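PDB 3I4K: muconate lactonizing enzyme from Corynebacterium glutamicum, which belongs to the enolase superfamily, as a magnesium-binding member of the muconate lactonizing enzyme group, with an alpha/beta-barrel domain and a smaller N-terminal domain. Local coordinates for residues 7-12 with 42-47; 136-141 with 352-357; 252-257 with 277-282. One frame throughout, in Å; residues are numbered along the deposited sequence.

Interaction 1 of 3, residues 7-12 with 42-47; sequences TIQKVE and HLENGV
I8 and L43 face each other as an antiparallel non-hydrogen-bonded pair, and the next bridge, K10 with H42, is a hydrogen-bonded pair. Two residues advance on one strand against one on the other, so Q9 and K10 both lie opposite H42: a classic beta bulge, with Q9 at helix-like backbone angles. The carbonyl of H42 marks the bulge by taking two donors, Q9 N at 2.8 Å from H42 O and K10 N weakly at 3.3 Å from the same oxygen. In return H42 N gives a 2.7 Å bond to K10 O. Beyond the bridges, E44 N reaches T7 O at 2.8 Å, where the type I turn from L43 to G46 begins.

On the face bearing K10 and H42, the lysine chain runs out with CG anti to the backbone N (chi1 177°) and bends at chi3, which brings CE over one face of the imidazole, 4.0 Å from the H42 ring centroid, a CH-pi contact. The E12 carboxylate stands almost perpendicular to that ring. The bond its OE1 takes from H42 NE2 is weak, 3.3 Å and 129°; the stronger partner of that oxygen is R14, in a salt bridge. On the other face I8 CD1 meets L43 CD2 at 3.2 Å, a tight fit, and L43 also packs on A117 of helix 104-121.

K10 NZ and E12 OE2, 3.6 Å apart, form a salt bridge beside the imidazole. The strand pair is therefore amphipathic: aliphatic toward the helices, charged on the outer face, where lysine and carboxylate would probably pull the ionisation of H42 in opposite directions, leaving its charge undecided.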
loop_
_atom_site.group_PDB
_atom_site.type_symbol
_atom_site.label_atom_id
_atom_site.label_comp_id
_atom_site.label_asym_id
_atom_site.label_seq_id
_atom_site.Cartn_x
_atom_site.Cartn_y
_atom_site.Cartn_z
ATOM N N THR A 7 -13.165 5.501 -21.251
ATOM C CA THR A 7 -12.700 4.258 -21.852
ATOM C C THR A 7 -11.330 4.401 -22.526
ATOM O O THR A 7 -10.954 5.491 -22.959
ATOM C CB THR A 7 -13.719 3.762 -22.903
ATOM O OG1 THR A 7 -15.018 3.667 -22.303
ATOM C CG2 THR A 7 -13.318 2.400 -23.439
ATOM N N ILE A 8 -10.587 3.296 -22.595
ATOM C CA ILE A 8 -9.272 3.279 -23.236
ATOM C C ILE A 8 -9.471 2.788 -24.665
ATOM O O ILE A 8 -9.807 1.621 -24.887
ATOM C CB ILE A 8 -8.278 2.318 -22.519
ATOM C CG1 ILE A 8 -7.774 2.943 -21.220
ATOM C CG2 ILE A 8 -7.082 2.029 -23.419
ATOM C CD1 ILE A 8 -8.843 3.189 -20.209
ATOM N N GLN A 9 -9.258 3.679 -25.628
ATOM C CA GLN A 9 -9.445 3.339 -27.033
ATOM C C GLN A 9 -8.204 2.712 -27.639
ATOM O O GLN A 9 -8.292 1.764 -28.418
ATOM C CB GLN A 9 -9.804 4.588 -27.848
ATOM C CG GLN A 9 -10.944 5.419 -27.278
ATOM C CD GLN A 9 -12.243 4.639 -27.149
ATOM O OE1 GLN A 9 -12.825 4.202 -28.147
ATOM N NE2 GLN A 9 -12.705 4.461 -25.916
ATOM N N LYS A 10 -7.043 3.238 -27.271
ATOM C CA LYS A 10 -5.803 2.742 -27.840
ATOM C C LYS A 10 -4.594 2.942 -26.926
ATOM O O LYS A 10 -4.582 3.830 -26.074
ATOM C CB LYS A 10 -5.583 3.450 -29.186
ATOM C CG LYS A 10 -4.291 3.126 -29.919
ATOM C CD LYS A 10 -4.167 3.948 -31.209
ATOM C CE LYS A 10 -4.200 5.450 -30.930
ATOM N NZ LYS A 10 -4.056 6.276 -32.168
ATOM N N VAL A 11 -3.586 2.097 -27.112
ATOM C CA VAL A 11 -2.343 2.172 -26.352
ATOM C C VAL A 11 -1.199 1.981 -27.340
ATOM O O VAL A 11 -1.149 0.975 -28.045
ATOM C CB VAL A 11 -2.258 1.063 -25.281
ATOM C CG1 VAL A 11 -3.159 1.389 -24.103
ATOM C CG2 VAL A 11 -2.674 -0.246 -25.885
ATOM N N GLU A 12 -0.289 2.949 -27.401
ATOM C CA GLU A 12 0.847 2.872 -28.313
ATOM C C GLU A 12 2.155 2.844 -27.539
ATOM O O GLU A 12 2.224 3.332 -26.415
ATOM C CB GLU A 12 0.872 4.082 -29.254
ATOM C CG GLU A 12 -0.404 4.324 -30.048
ATOM C CD GLU A 12 -0.269 5.498 -31.011
ATOM O OE1 GLU A 12 0.186 6.581 -30.574
ATOM O OE2 GLU A 12 -0.620 5.336 -32.201
ATOM N N HIS A 42 -4.486 6.147 -24.699
ATOM C CA HIS A 42 -5.410 7.089 -25.321
ATOM C C HIS A 42 -6.840 6.832 -24.877
ATOM O O HIS A 42 -7.401 5.762 -25.123
ATOM C CB HIS A 42 -5.300 6.961 -26.840
ATOM C CG HIS A 42 -3.904 7.130 -27.354
ATOM N ND1 HIS A 42 -3.330 8.366 -27.560
ATOM C CD2 HIS A 42 -2.951 6.218 -27.658
ATOM C CE1 HIS A 42 -2.084 8.209 -27.969
ATOM N NE2 HIS A 42 -1.828 6.914 -28.036
ATOM N N LEU A 43 -7.424 7.828 -24.221
ATOM C CA LEU A 43 -8.783 7.719 -23.715
ATOM C C LEU A 43 -9.827 8.354 -24.631
ATOM O O LEU A 43 -9.564 9.352 -25.304
ATOM C CB LEU A 43 -8.875 8.352 -22.324
ATOM C CG LEU A 43 -8.012 7.765 -21.203
ATOM C CD1 LEU A 43 -8.318 8.490 -19.903
ATOM C CD2 LEU A 43 -8.293 6.278 -21.055
ATOM N N GLU A 44 -11.014 7.756 -24.635
ATOM C CA GLU A 44 -12.143 8.214 -25.434
ATOM C C GLU A 44 -12.303 9.732 -25.413
ATOM O O GLU A 44 -12.595 10.342 -26.439
ATOM C CB GLU A 44 -13.425 7.551 -24.921
ATOM C CG GLU A 44 -14.685 7.980 -25.635
ATOM C CD GLU A 44 -14.580 7.778 -27.125
ATOM O OE1 GLU A 44 -14.262 6.644 -27.541
ATOM O OE2 GLU A 44 -14.813 8.751 -27.876
ATOM N N ASN A 45 -12.111 10.336 -24.244
ATOM C CA ASN A 45 -12.241 11.780 -24.085
ATOM C C ASN A 45 -11.054 12.557 -24.647
ATOM O O ASN A 45 -10.850 13.720 -24.307
ATOM C CB ASN A 45 -12.424 12.130 -22.605
ATOM C CG ASN A 45 -11.321 11.557 -21.731
ATOM O OD1 ASN A 45 -11.281 11.793 -20.525
ATOM N ND2 ASN A 45 -10.422 10.797 -22.342
ATOM N N GLY A 46 -10.264 11.906 -25.495
ATOM C CA GLY A 46 -9.121 12.569 -26.099
ATOM C C GLY A 46 -7.853 12.703 -25.274
ATOM O O GLY A 46 -6.792 13.001 -25.825
ATOM N N VAL A 47 -7.938 12.497 -23.963
ATOM C CA VAL A 47 -6.749 12.616 -23.120
ATOM C C VAL A 47 -5.751 11.491 -23.395
ATOM O O VAL A 47 -6.140 10.363 -23.704
ATOM C CB VAL A 47 -7.116 12.608 -21.623
ATOM C CG1 VAL A 47 -7.934 11.388 -21.303
ATOM C CG2 VAL A 47 -5.852 12.622 -20.771
#

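Interaction 2 of 3, residues 136-141 with 352-357; sequences DKVDVT and VAIPQG
The first barrel strand, 137-144, pairs here with strand 351-353, which comes more than 200 residues later, beyond helix 308-320, and runs antiparallel to it. K137 and A353 form the non-hydrogen-bonded pair, with V138 and V352 as the hydrogen-bonded pair beside it. The evidence for the latter is reciprocal: V138 N lies 3.2 Å from V352 O, and V352 N returns a bond to V138 O. One residue past the strand, I354 N bonds to D136 O at 3.0 Å, almost straight at the hydrogen (178°), although the donor stands well above the carbonyl plane, 50° out of it.

The side chains of V138, V140 and V352 build the apolar side of the pair. V138 and V352 lie side by side and point the same way, with V138 CG2 touching V352 CG1 at 3.7 Å. That same V352 methyl is pressed closer by V140 CG2, at 3.4 Å, so one methyl touches both valines of the opposing strand; a chi1 of 57° sets CG1 between the backbone N and the carbonyl carbon and turns it toward them. I354 reaches back across the strand end: its CD1 lies 3.2 Å from K137 N, against the peptide joining D136 to K137, and 4.2 Å from V138 CG1.

On the other face K137 extends its chain away from 352-357, and it packs on Q351. The valine face is covered by helix 308-320, where L315 touches both V138 and V352 and A319 meets I354. T328 of strand 327-328 packs on V138 and V140, while A353 bonds through its backbone to E346, beside strand 347-348.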
loop_
_atom_site.group_PDB
_atom_site.type_symbol
_atom_site.label_atom_id
_atom_site.label_comp_id
_atom_site.label_asym_id
_atom_site.label_seq_id
_atom_site.Cartn_x
_atom_site.Cartn_y
_atom_site.Cartn_z
ATOM N N ASP A 136 6.818 18.551 -1.199
ATOM C CA ASP A 136 6.802 19.189 -2.513
ATOM C C ASP A 136 8.194 19.289 -3.114
ATOM O O ASP A 136 8.387 19.934 -4.143
ATOM C CB ASP A 136 6.157 20.582 -2.443
ATOM C CG ASP A 136 6.726 21.447 -1.329
ATOM O OD1 ASP A 136 7.963 21.559 -1.217
ATOM O OD2 ASP A 136 5.926 22.034 -0.565
ATOM N N LYS A 137 9.158 18.645 -2.463
ATOM C CA LYS A 137 10.541 18.635 -2.934
ATOM C C LYS A 137 11.307 17.510 -2.236
ATOM O O LYS A 137 11.055 17.207 -1.069
ATOM C CB LYS A 137 11.215 19.977 -2.653
ATOM C CG LYS A 137 11.471 20.240 -1.189
ATOM C CD LYS A 137 12.158 21.581 -0.980
ATOM C CE LYS A 137 12.441 21.820 0.500
ATOM N NZ LYS A 137 13.285 23.026 0.730
ATOM N N VAL A 138 12.245 16.901 -2.952
ATOM C CA VAL A 138 13.031 15.801 -2.402
ATOM C C VAL A 138 14.526 16.019 -2.573
ATOM O O VAL A 138 14.960 16.816 -3.407
ATOM C CB VAL A 138 12.669 14.453 -3.091
ATOM C CG1 VAL A 138 11.203 14.113 -2.852
ATOM C CG2 VAL A 138 12.941 14.537 -4.592
ATOM N N ASP A 139 15.321 15.323 -1.770
ATOM C CA ASP A 139 16.760 15.431 -1.908
ATOM C C ASP A 139 17.164 14.531 -3.069
ATOM O O ASP A 139 16.488 13.542 -3.372
ATOM C CB ASP A 139 17.462 15.016 -0.622
ATOM C CG ASP A 139 17.245 16.021 0.497
ATOM O OD1 ASP A 139 17.394 17.234 0.234
ATOM O OD2 ASP A 139 16.929 15.610 1.632
ATOM N N VAL A 140 18.256 14.889 -3.731
ATOM C CA VAL A 140 18.724 14.121 -4.870
ATOM C C VAL A 140 20.195 13.772 -4.743
ATOM O O VAL A 140 21.050 14.649 -4.573
ATOM C CB VAL A 140 18.488 14.897 -6.195
ATOM C CG1 VAL A 140 18.971 14.070 -7.393
ATOM C CG2 VAL A 140 17.009 15.216 -6.343
ATOM N N THR A 141 20.470 12.475 -4.801
ATOM C CA THR A 141 21.825 11.952 -4.732
ATOM C C THR A 141 22.286 11.868 -6.182
ATOM O O THR A 141 21.540 11.392 -7.040
ATOM C CB THR A 141 21.854 10.521 -4.120
ATOM O OG1 THR A 141 21.371 10.557 -2.773
ATOM C CG2 THR A 141 23.272 9.960 -4.133
ATOM N N VAL A 352 15.108 18.773 -5.980
ATOM C CA VAL A 352 14.333 18.954 -7.190
ATOM C C VAL A 352 12.892 19.073 -6.713
ATOM O O VAL A 352 12.453 18.314 -5.843
ATOM C CB VAL A 352 14.484 17.761 -8.158
ATOM C CG1 VAL A 352 14.076 16.470 -7.481
ATOM C CG2 VAL A 352 13.643 18.000 -9.405
ATOM N N ALA A 353 12.169 20.048 -7.251
ATOM C CA ALA A 353 10.787 20.261 -6.853
ATOM C C ALA A 353 9.866 19.306 -7.585
ATOM O O ALA A 353 10.130 18.932 -8.724
ATOM C CB ALA A 353 10.379 21.703 -7.136
ATOM N N ILE A 354 8.791 18.903 -6.919
ATOM C CA ILE A 354 7.824 18.002 -7.520
ATOM C C ILE A 354 7.075 18.766 -8.600
ATOM O O ILE A 354 6.680 19.913 -8.400
ATOM C CB ILE A 354 6.801 17.472 -6.475
ATOM C CG1 ILE A 354 7.423 16.348 -5.633
ATOM C CG2 ILE A 354 5.558 16.929 -7.187
ATOM C CD1 ILE A 354 8.686 16.719 -4.915
ATOM N N PRO A 355 6.876 18.137 -9.765
ATOM C CA PRO A 355 6.170 18.755 -10.890
ATOM C C PRO A 355 4.720 19.089 -10.560
ATOM O O PRO A 355 3.886 18.196 -10.404
ATOM C CB PRO A 355 6.270 17.696 -11.982
ATOM C CG PRO A 355 7.549 17.003 -11.654
ATOM C CD PRO A 355 7.445 16.841 -10.164
ATOM N N GLN A 356 4.425 20.380 -10.455
ATOM C CA GLN A 356 3.068 20.820 -10.161
ATOM C C GLN A 356 2.262 20.797 -11.455
ATOM O O GLN A 356 2.801 21.035 -12.539
ATOM C CB GLN A 356 3.090 22.230 -9.569
ATOM C CG GLN A 356 3.811 22.319 -8.233
ATOM C CD GLN A 356 3.120 21.517 -7.146
ATOM O OE1 GLN A 356 2.006 21.844 -6.730
ATOM N NE2 GLN A 356 3.775 20.455 -6.681
ATOM N N GLY A 357 0.976 20.494 -11.342
ATOM C CA GLY A 357 0.132 20.442 -12.520
ATOM C C GLY A 357 -0.519 19.084 -12.693
ATOM O O GLY A 357 -0.147 18.119 -12.021
#

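Interaction 3 of 3, residues 252-257 with 277-282; sequences ESVWTP and TKHGGL
W255 and H279 are joined by the shorter of two side-chain-to-backbone hydrogen bonds. H279 ND1 donates to W255 O over 2.6 Å at an N-H...O angle of 162°; the oxygen lies close to the imidazole plane, whereas the donor stands 42° out of the carbonyl plane. With ND1 as donor, that nitrogen carries the proton and the rotation of the ring is fixed. The second bond is weak, from K278 NZ to V254 O at 3.1 Å. K278 NZ has its stronger partners outside the two segments: it bonds to A273 O and forms a salt bridge with D251.

A CA-H...O contact supplements them, with H279 CA 3.3 Å from W255 O, so the one carbonyl receives both the ring nitrogen and the alpha carbon of the histidine.

Apolar contact comes from the lysine chain. K278 leaves its backbone with CG anti to N (chi1 174°), passes over one face of the indole and bends at chi3 toward V254 O. CG lies 4.0 Å from the centroid of the five-membered W255 ring, a CH-pi contact, and the two side chains cross at roughly a right angle. Y105 of helix 104-121 meets the indole edge-to-face.

Both segments are loops following barrel strands, 247-250 and 271-274, and leading into the next helices. D251 is a magnesium ligand and the K278 side chain is about 7 Å from the ion, placing this contact at the metal-bearing end of the enolase-superfamily barrel.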
loop_
_atom_site.group_PDB
_atom_site.type_symbol
_atom_site.label_atom_id
_atom_site.label_comp_id
_atom_site.label_asym_id
_atom_site.label_seq_id
_atom_site.Cartn_x
_atom_site.Cartn_y
_atom_site.Cartn_z
ATOM N N GLU A 252 18.760 -4.865 -7.013
ATOM C CA GLU A 252 18.320 -6.004 -7.817
ATOM C C GLU A 252 17.685 -7.099 -6.971
ATOM O O GLU A 252 16.933 -7.915 -7.492
ATOM C CB GLU A 252 19.450 -6.595 -8.681
ATOM C CG GLU A 252 20.859 -6.137 -8.372
ATOM C CD GLU A 252 21.194 -4.752 -8.902
ATOM O OE1 GLU A 252 21.717 -4.622 -10.031
ATOM O OE2 GLU A 252 20.941 -3.786 -8.172
ATOM N N SER A 253 17.980 -7.130 -5.674
ATOM C CA SER A 253 17.377 -8.134 -4.803
ATOM C C SER A 253 15.894 -7.854 -4.552
ATOM O O SER A 253 15.156 -8.756 -4.158
ATOM C CB SER A 253 18.078 -8.185 -3.436
ATOM O OG SER A 253 19.369 -8.754 -3.520
ATOM N N VAL A 254 15.450 -6.617 -4.765
ATOM C CA VAL A 254 14.047 -6.288 -4.505
ATOM C C VAL A 254 13.286 -5.633 -5.652
ATOM O O VAL A 254 13.446 -4.450 -5.908
ATOM C CB VAL A 254 13.896 -5.352 -3.260
ATOM C CG1 VAL A 254 12.412 -5.001 -3.042
ATOM C CG2 VAL A 254 14.468 -6.028 -2.008
ATOM N N TRP A 255 12.448 -6.417 -6.322
ATOM C CA TRP A 255 11.606 -5.923 -7.414
ATOM C C TRP A 255 10.135 -6.014 -6.961
ATOM O O TRP A 255 9.332 -5.111 -7.203
ATOM C CB TRP A 255 11.710 -6.813 -8.655
ATOM C CG TRP A 255 12.989 -6.864 -9.415
ATOM C CD1 TRP A 255 14.250 -6.974 -8.914
ATOM C CD2 TRP A 255 13.104 -7.034 -10.835
ATOM N NE1 TRP A 255 15.148 -7.223 -9.935
ATOM C CE2 TRP A 255 14.466 -7.266 -11.124
ATOM C CE3 TRP A 255 12.179 -7.022 -11.889
ATOM C CZ2 TRP A 255 14.930 -7.491 -12.428
ATOM C CZ3 TRP A 255 12.641 -7.247 -13.190
ATOM C CH2 TRP A 255 14.004 -7.479 -13.444
ATOM N N THR A 256 9.798 -7.129 -6.320
ATOM C CA THR A 256 8.431 -7.402 -5.876
ATOM C C THR A 256 8.199 -7.341 -4.357
ATOM O O THR A 256 9.142 -7.403 -3.570
ATOM C CB THR A 256 8.005 -8.802 -6.341
ATOM O OG1 THR A 256 8.633 -9.783 -5.508
ATOM C CG2 THR A 256 8.446 -9.051 -7.790
ATOM N N PRO A 257 6.925 -7.205 -3.936
ATOM C CA PRO A 257 6.549 -7.146 -2.515
ATOM C C PRO A 257 7.093 -8.376 -1.788
ATOM O O PRO A 257 7.637 -8.276 -0.687
ATOM C CB PRO A 257 5.018 -7.141 -2.563
ATOM C CG PRO A 257 4.736 -6.337 -3.820
ATOM C CD PRO A 257 5.766 -6.900 -4.807
ATOM N N THR A 277 9.460 1.975 -11.757
ATOM C CA THR A 277 9.615 1.184 -12.970
ATOM C C THR A 277 9.909 -0.289 -12.671
ATOM O O THR A 277 9.227 -1.188 -13.182
ATOM C CB THR A 277 10.735 1.763 -13.873
ATOM O OG1 THR A 277 11.884 2.092 -13.079
ATOM C CG2 THR A 277 10.239 3.028 -14.581
ATOM N N LYS A 278 10.910 -0.526 -11.830
ATOM C CA LYS A 278 11.309 -1.877 -11.458
ATOM C C LYS A 278 10.226 -2.652 -10.702
ATOM O O LYS A 278 10.152 -3.869 -10.818
ATOM C CB LYS A 278 12.580 -1.827 -10.610
ATOM C CG LYS A 278 13.024 -3.181 -10.033
ATOM C CD LYS A 278 14.214 -3.020 -9.069
ATOM C CE LYS A 278 13.894 -2.046 -7.929
ATOM N NZ LYS A 278 14.978 -1.999 -6.894
ATOM N N HIS A 279 9.384 -1.951 -9.944
ATOM C CA HIS A 279 8.352 -2.629 -9.175
ATOM C C HIS A 279 7.108 -2.937 -9.975
ATOM O O HIS A 279 6.193 -3.601 -9.488
ATOM C CB HIS A 279 7.998 -1.814 -7.934
ATOM C CG HIS A 279 9.154 -1.614 -7.007
ATOM N ND1 HIS A 279 9.990 -2.643 -6.633
ATOM C CD2 HIS A 279 9.611 -0.508 -6.374
ATOM C CE1 HIS A 279 10.913 -2.179 -5.809
ATOM N NE2 HIS A 279 10.706 -0.886 -5.635
ATOM N N GLY A 280 7.074 -2.459 -11.211
ATOM C CA GLY A 280 5.925 -2.727 -12.053
ATOM C C GLY A 280 4.748 -1.798 -11.850
ATOM O O GLY A 280 3.598 -2.225 -11.950
ATOM N N GLY A 281 5.023 -0.536 -11.547
ATOM C CA GLY A 281 3.943 0.421 -11.378
ATOM C C GLY A 281 3.887 1.185 -10.072
ATOM O O GLY A 281 4.620 0.903 -9.117
ATOM N N LEU A 282 2.989 2.161 -10.030
ATOM C CA LEU A 282 2.807 2.970 -8.839
ATOM C C LEU A 282 2.047 2.169 -7.766
ATOM O O LEU A 282 2.262 2.366 -6.575
ATOM C CB LEU A 282 2.052 4.254 -9.196
ATOM C CG LEU A 282 2.832 5.213 -10.103
ATOM C CD1 LEU A 282 1.870 6.153 -10.817
ATOM C CD2 LEU A 282 3.847 6.002 -9.263
#

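In the fold
Interaction 1 belongs to the N-terminal domain, whereas interactions 2 and 3 belong to the barrel, and none of the three touches another. Interaction 1 is the most peripheral, its centre about 27 Å from the centre of the chain; interaction 3 is the innermost, at about 9 Å. Both 1 and 2 are antiparallel strand pairs held by backbone bonds, but 1 joins the arms of a hairpin and 2 joins strands more than 200 residues apart. Interaction 3, nested within the loop that 2 closes, has no strand pairing: side chains grip backbone carbonyls. Lysine methylenes cover an aromatic ring in both 1 and 3, near the surface in one, near magnesium in the other.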